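Local coordinates for twin-arginine translocation pathway signal protein (Burkholderia phytofirmans, PDB 2RJO) that probably serves as a periplasmic sugar-binding protein that delivers its ligand for uptake, and holds beta-D-galactopyranose in the cleft between its two lobes, at residues Asp252-Gln266 / Ser305-Val317. Residues are numbered along the deposited sequence; the frame is centred on the assembly and turned at random.
Sequences DPFWLGGIGLSMGLQ and SPKAEWNNLYARV. With SO4 (sulfate ion), chain F.
Along helix 253-268, in a periplasmic binding protein fold, runs the irregular segment 305-317: its R316 meets the N-cap D252 and W255 of the helix, and its W310 meets F254 and W255. The guanidinium of R316 lies flat on the indole of W255, with the planes only 2° apart and CZ 3.6 Å from the centroid of the five-membered ring, a cation-pi stack. Farther back along the extended arginine, CD sits over the six-membered ring in a CH-pi contact. I259 CB lies over the rim of the opposite indole face, while at the ring edge a water accepts from W255 NE1 and donates to the carbonyls of E309 and N312. In the guanidinium plane, R316 NH1 makes a salt bridge of 2.7 Å to D252 OD2, reaching the anti side of the carboxylate. At the N-cap, D252 OD1 accepts from W255 N, so one carboxylate serves both the helix start and the arginine. A sulfate, probably from the crystallisation liquor, accepts from R316 NH2 and K307 N.

W310 points the end of its six-membered ring at the helix backbone, CZ3 coming 3.3 Å from G258 CA, so the indole rests directly on the backbone. The F254 ring is slid aside from it, planes at 27°, and carries P306 CB over one face. Farther along, S262 OG, anti to its own backbone N (chi1 -176°), donates to W310 O at 2.8 Å from above the carbonyl plane. L313 then lays CD1 3.6 Å from Q266 CD, while its CD2 packs 3.9 Å from I259 CD1. The chain leading into strand 317-320 thus lies over a helix that itself packs on the mixed sheet, as in the alpha/beta lobes of periplasmic binding proteins.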
ATOM      1  N   ASP A 252      -7.579  -1.334  -1.830  1.00 20.59           N
ATOM      2  CA  ASP A 252      -8.609  -1.583  -0.838  1.00 21.11           C
ATOM      3  C   ASP A 252      -7.948  -1.778   0.529  1.00 21.26           C
ATOM      4  O   ASP A 252      -7.918  -2.879   1.079  1.00 19.87           O
ATOM      5  CB  ASP A 252      -9.418  -2.819  -1.208  1.00 22.58           C
ATOM      6  CG  ASP A 252     -10.787  -2.809  -0.585  1.00 23.86           C
ATOM      7  OD1 ASP A 252     -10.979  -2.068   0.407  1.00 23.79           O
ATOM      8  OD2 ASP A 252     -11.662  -3.549  -1.080  1.00 20.92           O
ATOM      9  N   PRO A 253      -7.377  -0.697   1.078  1.00 21.14           N
ATOM     10  CA  PRO A 253      -6.714  -0.741   2.381  1.00 21.22           C
ATOM     11  C   PRO A 253      -7.668  -1.223   3.466  1.00 21.31           C
ATOM     12  O   PRO A 253      -7.276  -1.982   4.350  1.00 23.46           O
ATOM     13  CB  PRO A 253      -6.236   0.700   2.580  1.00 20.68           C
ATOM     14  CG  PRO A 253      -7.128   1.507   1.672  1.00 21.26           C
ATOM     15  CD  PRO A 253      -7.249   0.634   0.466  1.00 20.67           C
ATOM     16  N   PHE A 254      -8.921  -0.796   3.397  1.00 18.69           N
ATOM     17  CA  PHE A 254      -9.909  -1.241   4.372  1.00 18.14           C
ATOM     18  C   PHE A 254      -9.881  -2.771   4.423  1.00 15.37           C
ATOM     19  O   PHE A 254      -9.666  -3.361   5.469  1.00 18.12           O
ATOM     20  CB  PHE A 254     -11.299  -0.776   3.953  1.00 18.35           C
ATOM     21  CG  PHE A 254     -12.386  -1.204   4.890  1.00 19.64           C
ATOM     22  CD1 PHE A 254     -12.766  -0.390   5.953  1.00 19.88           C
ATOM     23  CD2 PHE A 254     -13.037  -2.421   4.710  1.00 19.38           C
ATOM     24  CE1 PHE A 254     -13.786  -0.780   6.829  1.00 19.97           C
ATOM     25  CE2 PHE A 254     -14.056  -2.824   5.580  1.00 21.01           C
ATOM     26  CZ  PHE A 254     -14.432  -1.998   6.643  1.00 19.73           C
ATOM     27  N   TRP A 255     -10.106  -3.404   3.278  1.00 17.95           N
ATOM     28  CA  TRP A 255     -10.094  -4.860   3.185  1.00 16.44           C
ATOM     29  C   TRP A 255      -8.754  -5.442   3.654  1.00 18.57           C
ATOM     30  O   TRP A 255      -8.718  -6.427   4.394  1.00 18.86           O
ATOM     31  CB  TRP A 255     -10.352  -5.292   1.741  1.00 17.91           C
ATOM     32  CG  TRP A 255     -10.258  -6.767   1.557  1.00 16.01           C
ATOM     33  CD1 TRP A 255     -11.190  -7.696   1.910  1.00 18.13           C
ATOM     34  CD2 TRP A 255      -9.155  -7.494   1.013  1.00 17.03           C
ATOM     35  NE1 TRP A 255     -10.735  -8.962   1.622  1.00 15.55           N
ATOM     36  CE2 TRP A 255      -9.482  -8.864   1.068  1.00 15.60           C
ATOM     37  CE3 TRP A 255      -7.911  -7.121   0.484  1.00 15.25           C
ATOM     38  CZ2 TRP A 255      -8.617  -9.861   0.615  1.00 15.85           C
ATOM     39  CZ3 TRP A 255      -7.045  -8.119   0.033  1.00 14.99           C
ATOM     40  CH2 TRP A 255      -7.405  -9.468   0.101  1.00 15.69           C
ATOM     41  N   LEU A 256      -7.654  -4.845   3.207  1.00 16.89           N
ATOM     42  CA  LEU A 256      -6.337  -5.315   3.599  1.00 18.37           C
ATOM     43  C   LEU A 256      -6.190  -5.338   5.111  1.00 17.93           C
ATOM     44  O   LEU A 256      -5.681  -6.300   5.675  1.00 15.75           O
ATOM     45  CB  LEU A 256      -5.245  -4.421   3.008  1.00 20.17           C
ATOM     46  CG  LEU A 256      -4.794  -4.740   1.590  1.00 22.91           C
ATOM     47  CD1 LEU A 256      -3.945  -3.602   1.044  1.00 22.43           C
ATOM     48  CD2 LEU A 256      -4.015  -6.041   1.613  1.00 23.07           C
ATOM     49  N   GLY A 257      -6.644  -4.266   5.757  1.00 18.53           N
ATOM     50  CA  GLY A 257      -6.558  -4.158   7.203  1.00 17.86           C
ATOM     51  C   GLY A 257      -7.286  -5.236   7.984  1.00 20.95           C
ATOM     52  O   GLY A 257      -6.795  -5.707   9.017  1.00 19.52           O
ATOM     53  N   GLY A 258      -8.464  -5.621   7.499  1.00 20.48           N
ATOM     54  CA  GLY A 258      -9.240  -6.636   8.179  1.00 20.77           C
ATOM     55  C   GLY A 258      -8.880  -8.057   7.807  1.00 21.03           C
ATOM     56  O   GLY A 258      -8.772  -8.912   8.685  1.00 21.64           O
ATOM     57  N   ILE A 259      -8.695  -8.315   6.516  1.00 20.21           N
ATOM     58  CA  ILE A 259      -8.363  -9.656   6.059  1.00 20.10           C
ATOM     59  C   ILE A 259      -7.044 -10.165   6.660  1.00 20.43           C
ATOM     60  O   ILE A 259      -6.952 -11.324   7.046  1.00 21.38           O
ATOM     61  CB  ILE A 259      -8.281  -9.709   4.515  1.00 19.16           C
ATOM     62  CG1 ILE A 259      -8.656 -11.114   4.024  1.00 16.29           C
ATOM     63  CG2 ILE A 259      -6.862  -9.359   4.049  1.00 19.73           C
ATOM     64  CD1 ILE A 259     -10.058 -11.549   4.394  1.00 16.78           C
ATOM     65  N   GLY A 260      -6.039  -9.295   6.749  1.00 19.40           N
ATOM     66  CA  GLY A 260      -4.763  -9.695   7.322  1.00 18.20           C
ATOM     67  C   GLY A 260      -4.959 -10.338   8.684  1.00 17.79           C
ATOM     68  O   GLY A 260      -4.413 -11.412   8.959  1.00 18.33           O
ATOM     69  N   LEU A 261      -5.752  -9.681   9.531  1.00 16.46           N
ATOM     70  CA  LEU A 261      -6.055 -10.181  10.870  1.00 16.07           C
ATOM     71  C   LEU A 261      -6.940 -11.431  10.815  1.00 17.71           C
ATOM     72  O   LEU A 261      -6.792 -12.334  11.624  1.00 17.46           O
ATOM     73  CB  LEU A 261      -6.776  -9.110  11.686  1.00 15.91           C
ATOM     74  CG  LEU A 261      -6.047  -7.826  12.073  1.00 14.75           C
ATOM     75  CD1 LEU A 261      -7.029  -6.919  12.792  1.00 12.64           C
ATOM     76  CD2 LEU A 261      -4.851  -8.136  12.965  1.00 14.47           C
ATOM     77  N   SER A 262      -7.869 -11.462   9.866  1.00 17.91           N
ATOM     78  CA  SER A 262      -8.755 -12.605   9.723  1.00 19.05           C
ATOM     79  C   SER A 262      -7.928 -13.874   9.469  1.00 19.63           C
ATOM     80  O   SER A 262      -8.127 -14.891  10.134  1.00 19.90           O
ATOM     81  CB  SER A 262      -9.735 -12.358   8.576  1.00 19.62           C
ATOM     82  OG  SER A 262     -10.668 -13.411   8.461  1.00 20.87           O
HETATM   83  N   MSE A 263      -7.003 -13.808   8.514  1.00 19.43           N
HETATM   84  CA  MSE A 263      -6.134 -14.944   8.196  1.00 20.73           C
HETATM   85  C   MSE A 263      -5.402 -15.375   9.462  1.00 20.09           C
HETATM   86  O   MSE A 263      -5.379 -16.556   9.827  1.00 20.53           O
HETATM   87  CB  MSE A 263      -5.079 -14.557   7.154  1.00 19.22           C
HETATM   88  CG  MSE A 263      -5.580 -14.437   5.734  1.00 23.02           C
HETATM   89 SE   MSE A 263      -4.318 -13.776   4.632  1.00 20.01          SE
HETATM   90  CE  MSE A 263      -5.225 -12.530   3.848  1.00 24.82           C
ATOM     91  N   GLY A 264      -4.796 -14.392  10.120  1.00 18.62           N
ATOM     92  CA  GLY A 264      -4.055 -14.659  11.331  1.00 18.99           C
ATOM     93  C   GLY A 264      -4.880 -15.291  12.432  1.00 20.34           C
ATOM     94  O   GLY A 264      -4.419 -16.226  13.079  1.00 22.68           O
ATOM     95  N   LEU A 265      -6.095 -14.790  12.647  1.00 21.18           N
ATOM     96  CA  LEU A 265      -6.955 -15.315  13.695  1.00 21.50           C
ATOM     97  C   LEU A 265      -7.412 -16.739  13.401  1.00 22.93           C
ATOM     98  O   LEU A 265      -7.472 -17.574  14.309  1.00 24.35           O
ATOM     99  CB  LEU A 265      -8.167 -14.392  13.913  1.00 20.33           C
ATOM    100  CG  LEU A 265      -9.143 -14.741  15.058  1.00 20.84           C
ATOM    101  CD1 LEU A 265      -8.385 -14.893  16.382  1.00 18.43           C
ATOM    102  CD2 LEU A 265     -10.218 -13.659  15.175  1.00 18.05           C
ATOM    103  N   GLN A 266      -7.725 -17.021  12.137  1.00 22.19           N
ATOM    104  CA  GLN A 266      -8.158 -18.348  11.749  1.00 21.47           C
ATOM    105  C   GLN A 266      -7.009 -19.339  11.828  1.00 22.78           C
ATOM    106  O   GLN A 266      -7.226 -20.534  11.997  1.00 22.52           O
ATOM    107  CB  GLN A 266      -8.748 -18.338  10.341  1.00 20.76           C
ATOM    108  CG  GLN A 266     -10.097 -17.660  10.276  1.00 23.67           C
ATOM    109  CD  GLN A 266     -10.880 -18.003   9.028  1.00 23.01           C
ATOM    110  OE1 GLN A 266     -10.908 -19.154   8.597  1.00 23.98           O
ATOM    111  NE2 GLN A 266     -11.538 -17.004   8.451  1.00 26.83           N
ATOM    112  N   SER A 305     -19.781   1.839   1.499  1.00 42.28           N
ATOM    113  CA  SER A 305     -20.682   0.712   1.693  1.00 42.14           C
ATOM    114  C   SER A 305     -19.852  -0.555   1.461  1.00 41.48           C
ATOM    115  O   SER A 305     -20.173  -1.376   0.592  1.00 41.30           O
ATOM    116  CB  SER A 305     -21.818   0.796   0.666  1.00 42.81           C
ATOM    117  OG  SER A 305     -22.525  -0.436   0.586  1.00 44.19           O
ATOM    118  N   PRO A 306     -18.769  -0.726   2.240  1.00 41.02           N
ATOM    119  CA  PRO A 306     -17.869  -1.878   2.133  1.00 40.80           C
ATOM    120  C   PRO A 306     -18.451  -3.194   2.627  1.00 40.90           C
ATOM    121  O   PRO A 306     -18.887  -3.299   3.776  1.00 39.84           O
ATOM    122  CB  PRO A 306     -16.655  -1.467   2.980  1.00 40.04           C
ATOM    123  CG  PRO A 306     -16.773   0.019   3.130  1.00 40.44           C
ATOM    124  CD  PRO A 306     -18.262   0.221   3.247  1.00 41.72           C
ATOM    125  N   LYS A 307     -18.453  -4.195   1.753  1.00 41.44           N
ATOM    126  CA  LYS A 307     -18.942  -5.513   2.116  1.00 41.86           C
ATOM    127  C   LYS A 307     -17.766  -6.293   2.703  1.00 41.88           C
ATOM    128  O   LYS A 307     -17.042  -6.998   1.983  1.00 42.88           O
ATOM    129  CB  LYS A 307     -19.504  -6.233   0.886  1.00 43.04           C
ATOM    130  CG  LYS A 307     -20.853  -5.697   0.425  1.00 43.29           C
ATOM    131  CD  LYS A 307     -21.371  -6.463  -0.801  1.00 44.49           C
ATOM    132  CE  LYS A 307     -22.810  -6.050  -1.153  1.00 44.81           C
ATOM    133  NZ  LYS A 307     -23.823  -6.479  -0.110  1.00 44.28           N
ATOM    134  N   ALA A 308     -17.590  -6.149   4.015  1.00 41.05           N
ATOM    135  CA  ALA A 308     -16.523  -6.809   4.771  1.00 41.05           C
ATOM    136  C   ALA A 308     -16.547  -8.344   4.667  1.00 40.40           C
ATOM    137  O   ALA A 308     -17.092  -9.014   5.543  1.00 39.79           O
ATOM    138  CB  ALA A 308     -16.626  -6.382   6.233  1.00 40.50           C
ATOM    139  N   GLU A 309     -15.932  -8.888   3.615  1.00 39.83           N
ATOM    140  CA  GLU A 309     -15.893 -10.333   3.361  1.00 38.73           C
ATOM    141  C   GLU A 309     -14.842 -11.110   4.161  1.00 36.21           C
ATOM    142  O   GLU A 309     -14.259 -12.073   3.661  1.00 35.61           O
ATOM    143  CB  GLU A 309     -15.645 -10.581   1.872  1.00 42.11           C
ATOM    144  CG  GLU A 309     -16.731 -10.028   0.972  1.00 45.96           C
ATOM    145  CD  GLU A 309     -18.026 -10.773   1.161  1.00 47.17           C
ATOM    146  OE1 GLU A 309     -18.079 -11.962   0.767  1.00 48.31           O
ATOM    147  OE2 GLU A 309     -18.981 -10.174   1.712  1.00 48.90           O
ATOM    148  N   TRP A 310     -14.638 -10.702   5.406  1.00 33.99           N
ATOM    149  CA  TRP A 310     -13.657 -11.299   6.311  1.00 29.80           C
ATOM    150  C   TRP A 310     -13.548 -12.832   6.275  1.00 29.70           C
ATOM    151  O   TRP A 310     -12.453 -13.386   6.353  1.00 28.16           O
ATOM    152  CB  TRP A 310     -13.969 -10.837   7.733  1.00 26.08           C
ATOM    153  CG  TRP A 310     -14.152  -9.324   7.867  1.00 23.36           C
ATOM    154  CD1 TRP A 310     -15.084  -8.677   8.634  1.00 22.32           C
ATOM    155  CD2 TRP A 310     -13.347  -8.289   7.268  1.00 21.88           C
ATOM    156  NE1 TRP A 310     -14.909  -7.317   8.550  1.00 21.69           N
ATOM    157  CE2 TRP A 310     -13.854  -7.052   7.721  1.00 20.07           C
ATOM    158  CE3 TRP A 310     -12.256  -8.291   6.392  1.00 20.14           C
ATOM    159  CZ2 TRP A 310     -13.296  -5.835   7.331  1.00 19.48           C
ATOM    160  CZ3 TRP A 310     -11.708  -7.079   6.005  1.00 18.02           C
ATOM    161  CH2 TRP A 310     -12.227  -5.871   6.472  1.00 20.36           C
ATOM    162  N   ASN A 311     -14.685 -13.510   6.170  1.00 29.54           N
ATOM    163  CA  ASN A 311     -14.740 -14.968   6.142  1.00 29.46           C
ATOM    164  C   ASN A 311     -14.095 -15.612   4.909  1.00 28.33           C
ATOM    165  O   ASN A 311     -13.533 -16.703   4.988  1.00 28.46           O
ATOM    166  CB  ASN A 311     -16.207 -15.423   6.219  1.00 31.88           C
ATOM    167  CG  ASN A 311     -17.085 -14.762   5.143  1.00 35.47           C
ATOM    168  OD1 ASN A 311     -17.547 -13.612   5.297  1.00 34.26           O
ATOM    169  ND2 ASN A 311     -17.299 -15.480   4.035  1.00 35.60           N
ATOM    170  N   ASN A 312     -14.189 -14.938   3.772  1.00 27.26           N
ATOM    171  CA  ASN A 312     -13.660 -15.446   2.509  1.00 26.32           C
ATOM    172  C   ASN A 312     -12.192 -15.053   2.288  1.00 25.72           C
ATOM    173  O   ASN A 312     -11.885 -14.223   1.434  1.00 22.96           O
ATOM    174  CB  ASN A 312     -14.509 -14.890   1.375  1.00 29.42           C
ATOM    175  CG  ASN A 312     -14.474 -15.759   0.155  1.00 32.12           C
ATOM    176  OD1 ASN A 312     -13.404 -16.175  -0.293  1.00 34.12           O
ATOM    177  ND2 ASN A 312     -15.649 -16.045  -0.400  1.00 34.93           N
ATOM    178  N   LEU A 313     -11.294 -15.691   3.033  1.00 25.08           N
ATOM    179  CA  LEU A 313      -9.859 -15.408   2.992  1.00 24.50           C
ATOM    180  C   LEU A 313      -9.090 -15.285   1.669  1.00 25.04           C
ATOM    181  O   LEU A 313      -8.271 -14.379   1.527  1.00 26.72           O
ATOM    182  CB  LEU A 313      -9.120 -16.416   3.882  1.00 24.19           C
ATOM    183  CG  LEU A 313      -9.626 -16.526   5.329  1.00 24.05           C
ATOM    184  CD1 LEU A 313      -8.723 -17.451   6.138  1.00 22.15           C
ATOM    185  CD2 LEU A 313      -9.658 -15.149   5.948  1.00 24.41           C
ATOM    186  N   TYR A 314      -9.317 -16.179   0.713  1.00 25.11           N
ATOM    187  CA  TYR A 314      -8.558 -16.129  -0.539  1.00 25.61           C
ATOM    188  C   TYR A 314      -9.368 -15.689  -1.747  1.00 25.84           C
ATOM    189  O   TYR A 314      -9.070 -16.075  -2.881  1.00 25.63           O
ATOM    190  CB  TYR A 314      -7.935 -17.505  -0.824  1.00 25.69           C
ATOM    191  CG  TYR A 314      -7.392 -18.160   0.414  1.00 27.08           C
ATOM    192  CD1 TYR A 314      -6.288 -17.628   1.077  1.00 25.74           C
ATOM    193  CD2 TYR A 314      -8.041 -19.254   0.983  1.00 27.53           C
ATOM    194  CE1 TYR A 314      -5.848 -18.154   2.283  1.00 27.88           C
ATOM    195  CE2 TYR A 314      -7.608 -19.794   2.199  1.00 29.62           C
ATOM    196  CZ  TYR A 314      -6.513 -19.232   2.843  1.00 29.38           C
ATOM    197  OH  TYR A 314      -6.104 -19.712   4.065  1.00 30.04           O
ATOM    198  N   ALA A 315     -10.378 -14.866  -1.507  1.00 24.69           N
ATOM    199  CA  ALA A 315     -11.237 -14.387  -2.576  1.00 24.95           C
ATOM    200  C   ALA A 315     -10.532 -13.469  -3.577  1.00 24.69           C
ATOM    201  O   ALA A 315     -10.964 -13.353  -4.727  1.00 26.09           O
ATOM    202  CB  ALA A 315     -12.440 -13.668  -1.971  1.00 24.09           C
ATOM    203  N   ARG A 316      -9.443 -12.832  -3.151  1.00 24.91           N
ATOM    204  CA  ARG A 316      -8.719 -11.897  -4.018  1.00 23.96           C
ATOM    205  C   ARG A 316      -7.290 -12.285  -4.377  1.00 24.14           C
ATOM    206  O   ARG A 316      -6.460 -11.417  -4.666  1.00 23.27           O
ATOM    207  CB  ARG A 316      -8.691 -10.517  -3.366  1.00 21.07           C
ATOM    208  CG  ARG A 316     -10.051 -10.034  -2.930  1.00 24.50           C
ATOM    209  CD  ARG A 316     -10.049  -8.578  -2.528  1.00 22.36           C
ATOM    210  NE  ARG A 316     -11.325  -8.200  -1.931  1.00 24.67           N
ATOM    211  CZ  ARG A 316     -11.696  -6.941  -1.712  1.00 26.08           C
ATOM    212  NH1 ARG A 316     -10.884  -5.944  -2.047  1.00 25.94           N
ATOM    213  NH2 ARG A 316     -12.881  -6.674  -1.170  1.00 26.22           N
ATOM    214  N   VAL A 317      -6.996 -13.577  -4.354  1.00 23.33           N
ATOM    215  CA  VAL A 317      -5.664 -14.035  -4.685  1.00 22.44           C
ATOM    216  C   VAL A 317      -5.521 -14.062  -6.200  1.00 24.32           C
ATOM    217  O   VAL A 317      -6.197 -14.840  -6.873  1.00 24.48           O
ATOM    218  CB  VAL A 317      -5.420 -15.451  -4.119  1.00 22.07           C
ATOM    219  CG1 VAL A 317      -3.991 -15.881  -4.387  1.00 22.53           C
ATOM    220  CG2 VAL A 317      -5.710 -15.466  -2.637  1.00 20.10           C
TER
HETATM  221  S   SO4 F 372     -15.039  -3.766  -0.528  1.00 57.76           S
HETATM  222  O1  SO4 F 372     -14.404  -4.061   0.789  1.00 56.65           O
HETATM  223  O2  SO4 F 372     -16.403  -4.349  -0.564  1.00 57.40           O
HETATM  224  O3  SO4 F 372     -14.208  -4.327  -1.628  1.00 56.66           O
HETATM  225  O4  SO4 F 372     -15.127  -2.288  -0.712  1.00 58.59           O
HETATM  226  O   HOH W   1     -12.639 -11.211   1.716  1.00 28.46           O